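Local coordinates for Lmo0181 protein (PDB 5F7V) that binds the cyclic glucan cycloalternan as the membrane-attached lipoprotein of an ABC transporter and probably hands it on for uptake, at residues A[179-182]-A[183-187]; A[211-214]-A[215-219]; A[366-369]-A[370-374]; A[356-359]-A[360-363]. All blocks are in the same frame, centred on the assembly; numbering follows the deposited sequence.

Contact 1: residues A[179-182]-A[183-187]; sequences MNEF and YKVAA. With GLC (alpha-D-glucopyranose), chain B.
NZ of K184 is gripped by two acids: OE2 of E181 takes it in a salt bridge at 2.8 Å, and E270 forms a second one. OE1 of E181 accepts the O6 hydroxyl of the glucose at 2.6 Å, so this carboxylate faces lysine and sugar at once. K184 lies alongside E181, three residues on, and its ammonium comes down from above the carboxylate plane, 56° out of it. The chi2 bend (74°) keeps the E181 carboxylate level with its own turn, OE1 toward the sugar, while K184, bent at chi3, reaches back to OE2. One ammonium thus serves two acids, which probably favours the ionised form of E181. N180 works on the same sugar, its ND2 donating to the ring oxygen O5 at 3.0 Å. Both residues belong to the glycan pocket; the first turn of helix 179-187 presents them, and the contacts along it are i to i+3 and i to i+4, in a protein of the periplasmic binding protein class. Around N180, E77 shares the amide nitrogen and W361 holds OD1, fixing which way the amide is turned. The ring of Y183 stands almost perpendicular to that amide (89°), with OD1 of N180 in plane at its edge, 3.9 Å from CE2 of Y183. On another side of the helix A186 sets its CB over a face of the F182 ring, 4.2 Å from the centroid, a CH-pi contact displaced toward the rim. The backbone bond from N of A186 to O of F182, 2.8 Å, ties the same two residues.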
loop_
_atom_site.group_PDB
_atom_site.type_symbol
_atom_site.label_atom_id
_atom_site.label_comp_id
_atom_site.label_asym_id
_atom_site.label_seq_id
_atom_site.Cartn_x
_atom_site.Cartn_y
_atom_site.Cartn_z
ATOM N N MET A 179 -5.779 -8.738 -6.341
ATOM C CA MET A 179 -6.221 -9.165 -5.020
ATOM C C MET A 179 -6.131 -8.030 -4.019
ATOM O O MET A 179 -7.026 -7.865 -3.188
ATOM C CB MET A 179 -5.412 -10.397 -4.568
ATOM C CG MET A 179 -5.774 -10.821 -3.159
ATOM S SD MET A 179 -7.471 -11.460 -3.006
ATOM C CE MET A 179 -7.098 -13.194 -2.923
ATOM N N ASN A 180 -5.047 -7.255 -4.056
ATOM C CA ASN A 180 -4.892 -6.185 -3.056
ATOM C C ASN A 180 -5.961 -5.135 -3.210
ATOM O O ASN A 180 -6.510 -4.656 -2.213
ATOM C CB ASN A 180 -3.520 -5.522 -3.147
ATOM C CG ASN A 180 -2.699 -5.685 -1.898
ATOM O OD1 ASN A 180 -2.699 -6.752 -1.260
ATOM N ND2 ASN A 180 -1.995 -4.623 -1.532
ATOM N N GLU A 181 -6.321 -4.816 -4.451
ATOM C CA GLU A 181 -7.387 -3.827 -4.637
ATOM C C GLU A 181 -8.740 -4.432 -4.282
ATOM O O GLU A 181 -9.645 -3.772 -3.774
ATOM C CB GLU A 181 -7.385 -3.330 -6.074
ATOM C CG GLU A 181 -8.194 -2.053 -6.262
ATOM C CD GLU A 181 -7.526 -0.805 -5.709
ATOM O OE1 GLU A 181 -6.332 -0.828 -5.268
ATOM O OE2 GLU A 181 -8.215 0.249 -5.756
ATOM N N PHE A 182 -8.877 -5.716 -4.602
ATOM C CA PHE A 182 -10.204 -6.347 -4.511
ATOM C C PHE A 182 -10.684 -6.556 -3.106
ATOM O O PHE A 182 -11.890 -6.500 -2.912
ATOM C CB PHE A 182 -10.165 -7.678 -5.232
ATOM C CG PHE A 182 -11.543 -8.251 -5.427
ATOM C CD1 PHE A 182 -12.473 -7.558 -6.196
ATOM C CD2 PHE A 182 -11.934 -9.428 -4.838
ATOM C CE1 PHE A 182 -13.752 -8.027 -6.389
ATOM C CE2 PHE A 182 -13.217 -9.905 -5.023
ATOM C CZ PHE A 182 -14.119 -9.191 -5.783
ATOM N N TYR A 183 -9.816 -6.774 -2.122
ATOM C CA TYR A 183 -10.423 -6.960 -0.789
ATOM C C TYR A 183 -11.116 -5.665 -0.372
ATOM O O TYR A 183 -12.104 -5.684 0.352
ATOM C CB TYR A 183 -9.467 -7.487 0.277
ATOM C CG TYR A 183 -8.325 -6.607 0.732
ATOM C CD1 TYR A 183 -8.506 -5.643 1.695
ATOM C CD2 TYR A 183 -7.046 -6.746 0.219
ATOM C CE1 TYR A 183 -7.458 -4.875 2.167
ATOM C CE2 TYR A 183 -5.986 -5.998 0.669
ATOM C CZ TYR A 183 -6.215 -5.053 1.626
ATOM O OH TYR A 183 -5.154 -4.324 2.097
ATOM N N LYS A 184 -10.583 -4.518 -0.796
ATOM C CA LYS A 184 -11.252 -3.226 -0.575
ATOM C C LYS A 184 -12.519 -3.061 -1.403
ATOM O O LYS A 184 -13.552 -2.681 -0.876
ATOM C CB LYS A 184 -10.259 -2.128 -0.870
ATOM C CG LYS A 184 -10.855 -0.740 -0.822
ATOM C CD LYS A 184 -9.929 0.357 -1.306
ATOM C CE LYS A 184 -9.549 0.240 -2.781
ATOM N NZ LYS A 184 -8.495 1.230 -3.125
ATOM N N VAL A 185 -12.430 -3.283 -2.705
ATOM C CA VAL A 185 -13.592 -3.079 -3.584
ATOM C C VAL A 185 -14.719 -4.052 -3.242
ATOM O O VAL A 185 -15.892 -3.673 -3.256
ATOM C CB VAL A 185 -13.166 -3.128 -5.077
ATOM C CG1 VAL A 185 -14.370 -2.942 -5.961
ATOM C CG2 VAL A 185 -12.177 -1.999 -5.334
ATOM N N ALA A 186 -14.363 -5.285 -2.880
ATOM C CA ALA A 186 -15.389 -6.221 -2.349
ATOM C C ALA A 186 -16.080 -5.663 -1.118
ATOM O O ALA A 186 -17.313 -5.681 -1.030
ATOM C CB ALA A 186 -14.745 -7.557 -2.033
ATOM N N ALA A 187 -15.286 -5.093 -0.209
ATOM C CA ALA A 187 -15.883 -4.499 0.996
ATOM C C ALA A 187 -16.765 -3.318 0.695
ATOM O O ALA A 187 -17.728 -3.071 1.421
ATOM C CB ALA A 187 -14.767 -4.101 1.952
HETATM C C1 GLC B . -0.146 -2.471 -3.788
HETATM C C2 GLC B . 0.227 -2.014 -5.191
HETATM C C3 GLC B . -0.245 -0.573 -5.387
HETATM C C4 GLC B . -1.737 -0.493 -5.126
HETATM C C5 GLC B . -2.118 -1.140 -3.785
HETATM C C6 GLC B . -3.625 -1.321 -3.585
HETATM O O2 GLC B . 1.644 -2.131 -5.411
HETATM O O3 GLC B . 0.056 -0.230 -6.748
HETATM O O4 GLC B . -2.161 0.879 -5.060
HETATM O O5 GLC B . -1.559 -2.442 -3.609
HETATM O O6 GLC B . -4.129 -2.139 -4.636
#

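Contact 2: residues A[211-214]-A[215-219]; sequences ALTH and LTNEV
L212 lays its CD1 branch against CG2 of T216 one turn later, 3.9 Å apart, the two side chains meeting at a slant. Their backbones are joined as well, N of T216 donating to O of L212 at 2.8 Å nearly along the C=O axis. The methyl of T216 points opposite its own carbonyl carbon, which leaves OG1 between the backbone N and that carbon (chi1 62°) and lets CG2 face L212. A second pair has the same i to i+4 spacing: T213 and N217 run side by side, with CG2 of T213 3.4 Å from ND2 of N217. This methyl reaches N217 because it lies anti to the backbone N of T213, while OG1 of T213 turns back to the carbonyl of V209. N of N217 closes the turn on O of T213 at 2.8 Å. H214 and L215 are sequence neighbours whose side chains slant past one another, CD2 of L215 standing 3.9 Å from both CD2 and NE2 of the H214 ring. ND1 of H214 is hydrogen-bonded to OE2 of E157, and W153 stacks on the imidazole, which together fix the ring's rotation. The carboxylate of E218 stays at a distance, its OE2 4.6 Å from ND1 of H214; E157, and more distantly E218, might favour a protonated imidazole. Helix 206-220 lies among three others: A211, L212, H214 and L215 face helix 179-187, L212 and T216 also touch helix 361-376, and L212, T213 and T216 pack on P382 at the start of helix 382-397.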
loop_
_atom_site.group_PDB
_atom_site.type_symbol
_atom_site.label_atom_id
_atom_site.label_comp_id
_atom_site.label_asym_id
_atom_site.label_seq_id
_atom_site.Cartn_x
_atom_site.Cartn_y
_atom_site.Cartn_z
ATOM N N ALA A 211 -18.892 -6.692 -7.613
ATOM C CA ALA A 211 -17.770 -5.776 -7.365
ATOM C C ALA A 211 -16.671 -5.936 -8.396
ATOM O O ALA A 211 -16.121 -4.960 -8.912
ATOM C CB ALA A 211 -17.205 -5.939 -5.960
ATOM N N LEU A 212 -16.318 -7.191 -8.677
ATOM C CA LEU A 212 -15.299 -7.431 -9.705
ATOM C C LEU A 212 -15.757 -7.011 -11.074
ATOM O O LEU A 212 -14.953 -6.421 -11.806
ATOM C CB LEU A 212 -14.890 -8.893 -9.708
ATOM C CG LEU A 212 -13.784 -9.294 -10.727
ATOM C CD1 LEU A 212 -12.501 -8.568 -10.468
ATOM C CD2 LEU A 212 -13.539 -10.783 -10.628
ATOM N N THR A 213 -17.013 -7.291 -11.383
ATOM C CA THR A 213 -17.578 -6.870 -12.654
ATOM C C THR A 213 -17.571 -5.358 -12.796
ATOM O O THR A 213 -17.300 -4.833 -13.912
ATOM C CB THR A 213 -18.984 -7.459 -12.834
ATOM O OG1 THR A 213 -18.889 -8.882 -12.711
ATOM C CG2 THR A 213 -19.603 -7.075 -14.198
ATOM N N HIS A 214 -17.793 -4.625 -11.716
ATOM C CA HIS A 214 -17.699 -3.177 -11.736
ATOM C C HIS A 214 -16.305 -2.757 -12.217
ATOM O O HIS A 214 -16.182 -1.841 -13.035
ATOM C CB HIS A 214 -18.089 -2.660 -10.345
ATOM C CG HIS A 214 -17.366 -1.426 -9.917
ATOM N ND1 HIS A 214 -17.613 -0.132 -10.368
ATOM C CD2 HIS A 214 -16.403 -1.331 -8.974
ATOM C CE1 HIS A 214 -16.793 0.683 -9.734
ATOM N NE2 HIS A 214 -16.070 -0.013 -8.892
ATOM N N LEU A 215 -15.250 -3.385 -11.698
ATOM C CA LEU A 215 -13.871 -3.092 -12.143
ATOM C C LEU A 215 -13.605 -3.559 -13.576
ATOM O O LEU A 215 -13.083 -2.801 -14.404
ATOM C CB LEU A 215 -12.828 -3.717 -11.229
ATOM C CG LEU A 215 -12.883 -3.222 -9.773
ATOM C CD1 LEU A 215 -11.906 -4.040 -8.955
ATOM C CD2 LEU A 215 -12.623 -1.736 -9.656
ATOM N N THR A 216 -13.951 -4.806 -13.904
ATOM C CA THR A 216 -13.521 -5.326 -15.209
ATOM C C THR A 216 -14.313 -4.721 -16.348
ATOM O O THR A 216 -13.732 -4.520 -17.430
ATOM C CB THR A 216 -13.554 -6.853 -15.238
ATOM O OG1 THR A 216 -14.880 -7.313 -15.024
ATOM C CG2 THR A 216 -12.644 -7.474 -14.187
ATOM N N ASN A 217 -15.585 -4.387 -16.121
ATOM C CA ASN A 217 -16.349 -3.778 -17.205
ATOM C C ASN A 217 -15.792 -2.429 -17.598
ATOM O O ASN A 217 -15.949 -2.043 -18.775
ATOM C CB ASN A 217 -17.801 -3.584 -16.785
ATOM C CG ASN A 217 -18.683 -4.785 -16.990
ATOM O OD1 ASN A 217 -18.275 -5.763 -17.575
ATOM N ND2 ASN A 217 -19.920 -4.659 -16.563
ATOM N N GLU A 218 -15.156 -1.700 -16.684
ATOM C CA GLU A 218 -14.531 -0.432 -17.078
ATOM C C GLU A 218 -13.464 -0.624 -18.122
ATOM O O GLU A 218 -13.242 0.224 -18.997
ATOM C CB GLU A 218 -13.915 0.230 -15.858
ATOM C CG GLU A 218 -14.997 0.725 -14.930
ATOM C CD GLU A 218 -14.514 1.605 -13.816
ATOM O OE1 GLU A 218 -13.386 1.367 -13.340
ATOM O OE2 GLU A 218 -15.341 2.473 -13.419
ATOM N N VAL A 219 -12.789 -1.765 -18.082
ATOM C CA VAL A 219 -11.757 -2.062 -19.074
ATOM C C VAL A 219 -12.355 -2.706 -20.322
ATOM O O VAL A 219 -12.007 -2.304 -21.440
ATOM C CB VAL A 219 -10.691 -3.013 -18.475
ATOM C CG1 VAL A 219 -9.743 -3.541 -19.546
ATOM C CG2 VAL A 219 -9.974 -2.283 -17.355
#

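Contact 3: residues A[366-369]-A[370-374]; sequences DYTN and SEFEK
S370 opens the second half of this helical segment by donating its N to O of D366 at 3.1 Å, one of four successive i to i+4 backbone bonds that make this part of helix 361-376 regular alpha helix. E371 comes next, crossing Y367: CG of E371 lies 3.6 Å from CE2 of the tyrosine ring, and the carboxylate plane is only 15° from the ring plane. CG leans on the ring, and the bend at chi2 (-57°) turns the acid onward, toward K374. A water bonded to OH of Y367 at 2.6 Å makes a weak second bond to OE2 of E371, while OE1 of E371 is held by N388 of helix 382-397. F372 then stands beside T368, whose CG2 sits over one face of the ring, 3.7 Å from its centroid and off toward the rim, in a CH-pi contact. F182 of helix 179-187 meets the same phenylalanine edge-to-face. E373 contributes its N to O of N369, at 2.9 Å. K374 ends the walk, NZ forming a salt bridge with OE2 of E371 at 3.1 Å on the syn side, 26° out of the carboxylate plane. The acid of E371 therefore has partners at both oxygens, and the lysine probably further favours its ionised form.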
loop_
_atom_site.group_PDB
_atom_site.type_symbol
_atom_site.label_atom_id
_atom_site.label_comp_id
_atom_site.label_asym_id
_atom_site.label_seq_id
_atom_site.Cartn_x
_atom_site.Cartn_y
_atom_site.Cartn_z
ATOM N N ASP A 366 -0.812 -13.870 -6.173
ATOM C CA ASP A 366 -0.293 -14.124 -7.501
ATOM C C ASP A 366 -1.298 -14.911 -8.342
ATOM O O ASP A 366 -1.506 -14.607 -9.533
ATOM C CB ASP A 366 1.033 -14.874 -7.434
ATOM C CG ASP A 366 2.179 -14.027 -6.923
ATOM O OD1 ASP A 366 2.158 -12.792 -6.868
ATOM O OD2 ASP A 366 3.174 -14.669 -6.545
ATOM N N TYR A 367 -1.878 -15.951 -7.745
ATOM C CA TYR A 367 -2.845 -16.768 -8.511
ATOM C C TYR A 367 -4.074 -15.960 -8.913
ATOM O O TYR A 367 -4.478 -15.922 -10.062
ATOM C CB TYR A 367 -3.270 -17.999 -7.707
ATOM C CG TYR A 367 -4.263 -18.839 -8.461
ATOM C CD1 TYR A 367 -3.833 -19.802 -9.364
ATOM C CD2 TYR A 367 -5.632 -18.626 -8.364
ATOM C CE1 TYR A 367 -4.756 -20.562 -10.087
ATOM C CE2 TYR A 367 -6.546 -19.361 -9.084
ATOM C CZ TYR A 367 -6.111 -20.314 -9.960
ATOM O OH TYR A 367 -7.030 -21.057 -10.703
ATOM N N THR A 368 -4.646 -15.260 -7.946
ATOM C CA THR A 368 -5.837 -14.466 -8.182
ATOM C C THR A 368 -5.548 -13.381 -9.197
ATOM O O THR A 368 -6.390 -13.105 -10.055
ATOM C CB THR A 368 -6.359 -13.860 -6.877
ATOM O OG1 THR A 368 -6.809 -14.961 -6.072
ATOM C CG2 THR A 368 -7.503 -12.916 -7.051
ATOM N N ASN A 369 -4.373 -12.757 -9.119
ATOM C CA ASN A 369 -4.039 -11.698 -10.058
ATOM C C ASN A 369 -3.960 -12.221 -11.473
ATOM O O ASN A 369 -4.374 -11.555 -12.418
ATOM C CB ASN A 369 -2.736 -10.994 -9.676
ATOM C CG ASN A 369 -2.891 -10.151 -8.441
ATOM O OD1 ASN A 369 -4.011 -9.843 -8.074
ATOM N ND2 ASN A 369 -1.815 -9.766 -7.819
ATOM N N SER A 370 -3.456 -13.441 -11.635
ATOM C CA SER A 370 -3.415 -14.046 -12.971
ATOM C C SER A 370 -4.862 -14.269 -13.459
ATOM O O SER A 370 -5.155 -13.984 -14.620
ATOM C CB SER A 370 -2.628 -15.354 -12.929
ATOM O OG SER A 370 -2.720 -16.065 -14.152
ATOM N N GLU A 371 -5.758 -14.761 -12.604
ATOM C CA GLU A 371 -7.157 -14.969 -13.003
ATOM C C GLU A 371 -7.812 -13.652 -13.388
ATOM O O GLU A 371 -8.571 -13.603 -14.345
ATOM C CB GLU A 371 -7.941 -15.651 -11.888
ATOM C CG GLU A 371 -7.497 -17.093 -11.674
ATOM C CD GLU A 371 -7.582 -17.976 -12.903
ATOM O OE1 GLU A 371 -8.709 -18.030 -13.457
ATOM O OE2 GLU A 371 -6.570 -18.549 -13.372
ATOM N N PHE A 372 -7.556 -12.587 -12.635
ATOM C CA PHE A 372 -8.140 -11.299 -12.944
ATOM C C PHE A 372 -7.602 -10.744 -14.259
ATOM O O PHE A 372 -8.374 -10.206 -15.047
ATOM C CB PHE A 372 -7.906 -10.307 -11.813
ATOM C CG PHE A 372 -8.685 -10.554 -10.559
ATOM C CD1 PHE A 372 -9.628 -11.574 -10.405
ATOM C CD2 PHE A 372 -8.462 -9.729 -9.468
ATOM C CE1 PHE A 372 -10.322 -11.747 -9.233
ATOM C CE2 PHE A 372 -9.132 -9.910 -8.283
ATOM C CZ PHE A 372 -10.079 -10.916 -8.167
ATOM N N GLU A 373 -6.313 -10.889 -14.518
ATOM C CA GLU A 373 -5.735 -10.458 -15.772
ATOM C C GLU A 373 -6.416 -11.150 -16.946
ATOM O O GLU A 373 -6.678 -10.561 -17.996
ATOM C CB GLU A 373 -4.218 -10.707 -15.760
ATOM C CG GLU A 373 -3.524 -10.086 -16.950
ATOM C CD GLU A 373 -3.134 -8.654 -16.750
ATOM O OE1 GLU A 373 -3.664 -7.980 -15.833
ATOM O OE2 GLU A 373 -2.261 -8.236 -17.572
ATOM N N LYS A 374 -6.709 -12.429 -16.792
ATOM C CA LYS A 374 -7.385 -13.154 -17.868
ATOM C C LYS A 374 -8.741 -12.522 -18.142
ATOM O O LYS A 374 -9.163 -12.509 -19.297
ATOM C CB LYS A 374 -7.582 -14.641 -17.551
ATOM C CG LYS A 374 -6.317 -15.476 -17.571
ATOM C CD LYS A 374 -6.587 -16.886 -17.088
ATOM C CE LYS A 374 -5.337 -17.685 -16.824
ATOM N NZ LYS A 374 -5.725 -19.025 -16.320
HETATM O O HOH W 1 -6.212 -21.934 -12.976
#

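Contact 4: residues A[356-359]-A[360-363]; sequences PVVK and DWNK
W361 folds its indole back against P356 and V358 across a type I beta turn, V358 to W361, that leads the loop after strand 352-353 into helix 361-376. Starting at CB, W361 passes CG2 of V358 at 4.0 Å and the carbonyl O of V358 slightly closer. The same carbonyl accepts a weak hydrogen bond from N of W361 at 3.3 Å, closing the turn. CG of W361 is anti to the backbone N (chi1 -177°), which swings the indole toward the preceding loop. At CE3 the ring edge meets CG2 of V358, near the ring plane and 3.9 Å away. Further out, CZ3 touches CG of P356 at 3.6 Å, and CH2 lies against both CG and CD of P356. The pyrrolidine crosses the six-membered ring at a slant, CD of P356 making an off-centre CH-pi contact 30° from the normal. On the pyrrole side, NE1 of W361 donates to OD1 of N180 in the glycan pocket, which makes the tryptophan a second-shell residue that positions a sugar-binding amide. M179 and Y183 of helix 179-187 pack close by. At the helix start, a water accepts from N of K363 at 3.1 Å and returns a weak bond to O of K359.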
loop_
_atom_site.group_PDB
_atom_site.type_symbol
_atom_site.label_atom_id
_atom_site.label_comp_id
_atom_site.label_asym_id
_atom_site.label_seq_id
_atom_site.Cartn_x
_atom_site.Cartn_y
_atom_site.Cartn_z
ATOM N N PRO A 356 -6.173 -8.709 4.945
ATOM C CA PRO A 356 -6.220 -10.028 5.560
ATOM C C PRO A 356 -4.810 -10.432 6.015
ATOM O O PRO A 356 -3.837 -10.183 5.304
ATOM C CB PRO A 356 -6.750 -10.901 4.435
ATOM C CG PRO A 356 -7.425 -10.003 3.533
ATOM C CD PRO A 356 -6.609 -8.752 3.542
ATOM N N VAL A 357 -4.718 -11.088 7.158
ATOM C CA VAL A 357 -3.434 -11.503 7.746
ATOM C C VAL A 357 -3.309 -13.024 7.649
ATOM O O VAL A 357 -3.852 -13.737 8.484
ATOM C CB VAL A 357 -3.296 -10.972 9.189
ATOM C CG1 VAL A 357 -2.017 -11.439 9.861
ATOM C CG2 VAL A 357 -3.346 -9.431 9.154
ATOM N N VAL A 358 -2.638 -13.467 6.595
ATOM C CA VAL A 358 -2.485 -14.898 6.310
ATOM C C VAL A 358 -1.086 -15.123 5.778
ATOM O O VAL A 358 -0.556 -14.316 5.008
ATOM C CB VAL A 358 -3.561 -15.393 5.333
ATOM C CG1 VAL A 358 -4.946 -15.247 5.951
ATOM C CG2 VAL A 358 -3.528 -14.680 3.997
ATOM N N LYS A 359 -0.466 -16.233 6.144
ATOM C CA LYS A 359 0.899 -16.521 5.706
ATOM C C LYS A 359 1.059 -16.695 4.197
ATOM O O LYS A 359 2.161 -16.466 3.718
ATOM C CB LYS A 359 1.472 -17.728 6.443
ATOM C CG LYS A 359 0.888 -19.060 6.036
ATOM C CD LYS A 359 1.710 -20.199 6.624
ATOM C CE LYS A 359 1.120 -21.517 6.154
ATOM N NZ LYS A 359 1.728 -22.621 6.924
ATOM N N ASP A 360 -0.005 -17.040 3.475
ATOM C CA ASP A 360 0.087 -17.331 2.050
ATOM C C ASP A 360 -0.409 -16.160 1.215
ATOM O O ASP A 360 -0.695 -16.376 0.058
ATOM C CB ASP A 360 -0.723 -18.582 1.716
ATOM C CG ASP A 360 -0.198 -19.828 2.381
ATOM O OD1 ASP A 360 1.026 -20.069 2.250
ATOM O OD2 ASP A 360 -1.020 -20.532 3.032
ATOM N N TRP A 361 -0.457 -14.946 1.747
ATOM C CA TRP A 361 -1.064 -13.844 1.015
ATOM C C TRP A 361 -0.446 -13.595 -0.346
ATOM O O TRP A 361 -1.174 -13.475 -1.336
ATOM C CB TRP A 361 -0.971 -12.555 1.822
ATOM C CG TRP A 361 -1.654 -11.394 1.151
ATOM C CD1 TRP A 361 -1.080 -10.296 0.605
ATOM C CD2 TRP A 361 -3.055 -11.246 0.963
ATOM N NE1 TRP A 361 -2.046 -9.470 0.108
ATOM C CE2 TRP A 361 -3.285 -10.009 0.323
ATOM C CE3 TRP A 361 -4.163 -12.032 1.271
ATOM C CZ2 TRP A 361 -4.552 -9.550 0.004
ATOM C CZ3 TRP A 361 -5.425 -11.590 0.925
ATOM C CH2 TRP A 361 -5.622 -10.330 0.313
ATOM N N ASN A 362 0.877 -13.497 -0.431
ATOM C CA ASN A 362 1.484 -13.192 -1.717
ATOM C C ASN A 362 1.267 -14.311 -2.741
ATOM O O ASN A 362 1.020 -14.016 -3.922
ATOM C CB ASN A 362 2.948 -12.775 -1.540
ATOM C CG ASN A 362 3.121 -11.389 -0.888
ATOM O OD1 ASN A 362 2.234 -10.516 -0.888
ATOM N ND2 ASN A 362 4.306 -11.176 -0.299
ATOM N N LYS A 363 1.278 -15.556 -2.292
ATOM C CA LYS A 363 1.058 -16.699 -3.159
ATOM C C LYS A 363 -0.380 -16.722 -3.685
ATOM O O LYS A 363 -0.625 -16.883 -4.896
ATOM C CB LYS A 363 1.372 -17.960 -2.362
ATOM C CG LYS A 363 1.262 -19.163 -3.238
ATOM C CD LYS A 363 1.056 -20.454 -2.490
ATOM C CE LYS A 363 2.057 -20.693 -1.402
ATOM N NZ LYS A 363 2.460 -22.116 -1.571
HETATM O O HOH W 2 2.805 -16.093 0.331
#

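In the fold
Followed from the N terminus, the four contacts come in the order 1, 2, 4, 3; each spans one continuous segment, so none encloses or crosses another. Contact 1, on helix 179-187, is the hub. Contact 2, on the next helix, 206-220, packs against it through F182 and V185. Much later the chain returns with contact 4, which turns a loop into helix 361-376, and contact 3 continues that helix directly. These late residues close back on contact 1, where helix 361-376 reaches back to N180 and M179. Contacts 2 and 3 meet where L212 touches F372, whereas contacts 2 and 4 stay about 13 Å apart at their nearest atoms.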